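Local coordinates for lysyl-trna-dependent l-ysyl-phosphatidylgycerol synthase (Bacillus licheniformis, PDB 4V36), which transfers lysine from lysyl-tRNA to phosphatidylglycerol, a membrane lipid modification tied to bacterial resistance, at residues Y140-F143 with E144-G147. Numbering follows the deposited sequence.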
ATOM      1  N   TYR A 140      -8.883  23.897  -0.695  1.00 25.15           N
ATOM      2  CA  TYR A 140      -7.848  24.262  -1.656  1.00 24.30           C
ATOM      3  C   TYR A 140      -7.598  25.766  -1.663  1.00 24.48           C
ATOM      4  O   TYR A 140      -6.453  26.214  -1.610  1.00 29.08           O
ATOM      5  CB  TYR A 140      -8.229  23.784  -3.059  1.00 22.50           C
ATOM      6  CG  TYR A 140      -7.296  24.261  -4.150  1.00 28.34           C
ATOM      7  CD1 TYR A 140      -6.046  23.682  -4.325  1.00 33.84           C
ATOM      8  CD2 TYR A 140      -7.668  25.288  -5.010  1.00 35.04           C
ATOM      9  CE1 TYR A 140      -5.189  24.115  -5.323  1.00 34.17           C
ATOM     10  CE2 TYR A 140      -6.821  25.727  -6.010  1.00 32.24           C
ATOM     11  CZ  TYR A 140      -5.583  25.137  -6.163  1.00 36.26           C
ATOM     12  OH  TYR A 140      -4.737  25.572  -7.158  1.00 47.38           O
ATOM     13  N   ASN A 141      -8.677  26.541  -1.722  1.00 31.49           N
ATOM     14  CA  ASN A 141      -8.573  27.995  -1.763  1.00 34.25           C
ATOM     15  C   ASN A 141      -7.916  28.567  -0.513  1.00 37.85           C
ATOM     16  O   ASN A 141      -7.151  29.527  -0.591  1.00 42.34           O
ATOM     17  CB  ASN A 141      -9.955  28.621  -1.957  1.00 40.81           C
ATOM     18  CG  ASN A 141     -10.534  28.340  -3.328  1.00 43.52           C
ATOM     19  OD1 ASN A 141      -9.803  28.208  -4.311  1.00 39.72           O
ATOM     20  ND2 ASN A 141     -11.858  28.247  -3.403  1.00 39.61           N
ATOM     21  N   ARG A 142      -8.213  27.971   0.637  1.00 33.37           N
ATOM     22  CA  ARG A 142      -7.640  28.427   1.899  1.00 34.62           C
ATOM     23  C   ARG A 142      -6.133  28.185   1.940  1.00 34.33           C
ATOM     24  O   ARG A 142      -5.366  29.063   2.339  1.00 31.63           O
ATOM     25  CB  ARG A 142      -8.325  27.735   3.079  1.00 33.87           C
ATOM     26  CG  ARG A 142      -7.715  28.060   4.433  1.00 35.93           C
ATOM     27  CD  ARG A 142      -8.669  27.711   5.565  1.00 36.73           C
ATOM     28  NE  ARG A 142      -9.201  26.355   5.447  1.00 43.57           N
ATOM     29  CZ  ARG A 142      -8.651  25.281   6.004  1.00 47.10           C
ATOM     30  NH1 ARG A 142      -7.544  25.399   6.725  1.00 50.93           N
ATOM     31  NH2 ARG A 142      -9.208  24.089   5.842  1.00 38.27           N
ATOM     32  N   PHE A 143      -5.715  26.995   1.520  1.00 23.54           N
ATOM     33  CA  PHE A 143      -4.297  26.665   1.445  1.00 30.36           C
ATOM     34  C   PHE A 143      -3.589  27.546   0.420  1.00 36.96           C
ATOM     35  O   PHE A 143      -2.443  27.948   0.618  1.00 32.47           O
ATOM     36  CB  PHE A 143      -4.102  25.186   1.100  1.00 24.50           C
ATOM     37  CG  PHE A 143      -4.120  24.274   2.296  1.00 24.48           C
ATOM     38  CD1 PHE A 143      -5.318  23.881   2.870  1.00 20.77           C
ATOM     39  CD2 PHE A 143      -2.936  23.805   2.843  1.00 20.78           C
ATOM     40  CE1 PHE A 143      -5.336  23.041   3.969  1.00 21.24           C
ATOM     41  CE2 PHE A 143      -2.947  22.965   3.942  1.00 18.60           C
ATOM     42  CZ  PHE A 143      -4.149  22.583   4.506  1.00 22.15           C
ATOM     43  N   GLU A 144      -4.281  27.843  -0.676  1.00 37.33           N
ATOM     44  CA  GLU A 144      -3.739  28.727  -1.703  1.00 33.65           C
ATOM     45  C   GLU A 144      -3.656  30.159  -1.191  1.00 32.92           C
ATOM     46  O   GLU A 144      -2.725  30.892  -1.521  1.00 30.21           O
ATOM     47  CB  GLU A 144      -4.591  28.670  -2.972  1.00 31.31           C
ATOM     48  CG  GLU A 144      -4.426  27.393  -3.777  1.00 39.15           C
ATOM     49  CD  GLU A 144      -3.057  27.284  -4.418  1.00 43.68           C
ATOM     50  OE1 GLU A 144      -2.817  27.974  -5.430  1.00 44.87           O
ATOM     51  OE2 GLU A 144      -2.220  26.511  -3.906  1.00 45.45           O
ATOM     52  N   ARG A 145      -4.635  30.551  -0.382  1.00 35.54           N
ATOM     53  CA  ARG A 145      -4.680  31.897   0.176  1.00 39.38           C
ATOM     54  C   ARG A 145      -3.550  32.112   1.176  1.00 39.18           C
ATOM     55  O   ARG A 145      -2.856  33.127   1.135  1.00 35.15           O
ATOM     56  CB  ARG A 145      -6.030  32.156   0.847  1.00 41.36           C
ATOM     57  CG  ARG A 145      -6.262  33.604   1.253  1.00 45.47           C
ATOM     58  CD  ARG A 145      -7.546  33.764   2.059  1.00 47.84           C
ATOM     59  NE  ARG A 145      -8.675  33.065   1.448  1.00 62.79           N
ATOM     60  CZ  ARG A 145      -9.240  31.973   1.952  1.00 65.53           C
ATOM     61  NH1 ARG A 145      -8.786  31.451   3.084  1.00 66.68           N
ATOM     62  NH2 ARG A 145     -10.262  31.401   1.328  1.00 60.87           N
ATOM     63  N   GLU A 146      -3.365  31.142   2.066  1.00 36.25           N
ATOM     64  CA  GLU A 146      -2.370  31.253   3.127  1.00 32.78           C
ATOM     65  C   GLU A 146      -0.950  31.020   2.610  1.00 32.56           C
ATOM     66  O   GLU A 146       0.015  31.092   3.371  1.00 37.02           O
ATOM     67  CB  GLU A 146      -2.693  30.274   4.258  1.00 32.18           C
ATOM     68  CG  GLU A 146      -4.027  30.553   4.934  1.00 27.37           C
ATOM     69  CD  GLU A 146      -4.320  29.601   6.077  1.00 46.96           C
ATOM     70  OE1 GLU A 146      -3.414  28.831   6.461  1.00 60.97           O
ATOM     71  OE2 GLU A 146      -5.458  29.621   6.591  1.00 45.47           O
ATOM     72  N   GLY A 147      -0.831  30.738   1.316  1.00 31.63           N
ATOM     73  CA  GLY A 147       0.461  30.712   0.657  1.00 22.02           C
ATOM     74  C   GLY A 147       1.249  29.420   0.767  1.00 28.34           C
ATOM     75  O   GLY A 147       2.479  29.445   0.809  1.00 29.56           O
TER
HETATM   76  O   HOH W   1      -5.809  27.705   8.194  1.00 36.83           O
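Tyr140 with Glu144 and Arg142 with Glu146 are i to i+4 side-chain pairs at the C-terminal end of helix 134-145, with Glu146 just past its last residue, a local contact at the surface of the domain, and they illustrate how one helical spacing can be used in two ways. The first pair is a CH-pi contact: Glu144 CG sits over one face of the phenol ring, 3.6 Å from the centroid of the Tyr140 ring. With its CG anti to the backbone N (chi1 173°), Tyr140 carries the ring obliquely toward the next turn, where its end comes nearer Glu144. The bend of Glu144 at chi2 brings its carboxylate to the ring, and the two planes lie 6° apart, stacked. That orientation has a second support, since Glu144 OE2 is hydrogen-bonded to Tyr243 OH. The other pair is joined through solvent. Arg142 and Glu146 run side by side in the same direction, and a water donates to Glu146 OE2 while accepting from Arg142 NH1 at 3.2 Å, in the plane of the guanidinium at its edge. The charged atoms stay apart, with Arg142 NH1 4.7 Å from Glu146 OE2, and Arg142 NH2 is held by Lys234 O. Between these pairs Arg145 folds back, bent at chi3, placing NH1 3.4 Å from Arg142 CA and one guanidinium face over Asn141 O. Beneath them run the i to i+4 backbone hydrogen bonds, the last of them from Glu146 N to Arg142 O at 2.9 Å; Gly147, with positive phi (84°), then leaves the helical path. Phe143 is the buried member, packing on Ala239 and Tyr243 while Tyr140 rests on Ile242 and Gln246, and this face therefore seats the helix end against helix 236-251, just ahead of strand 149-153, one of the two edge strands of the mixed sheet.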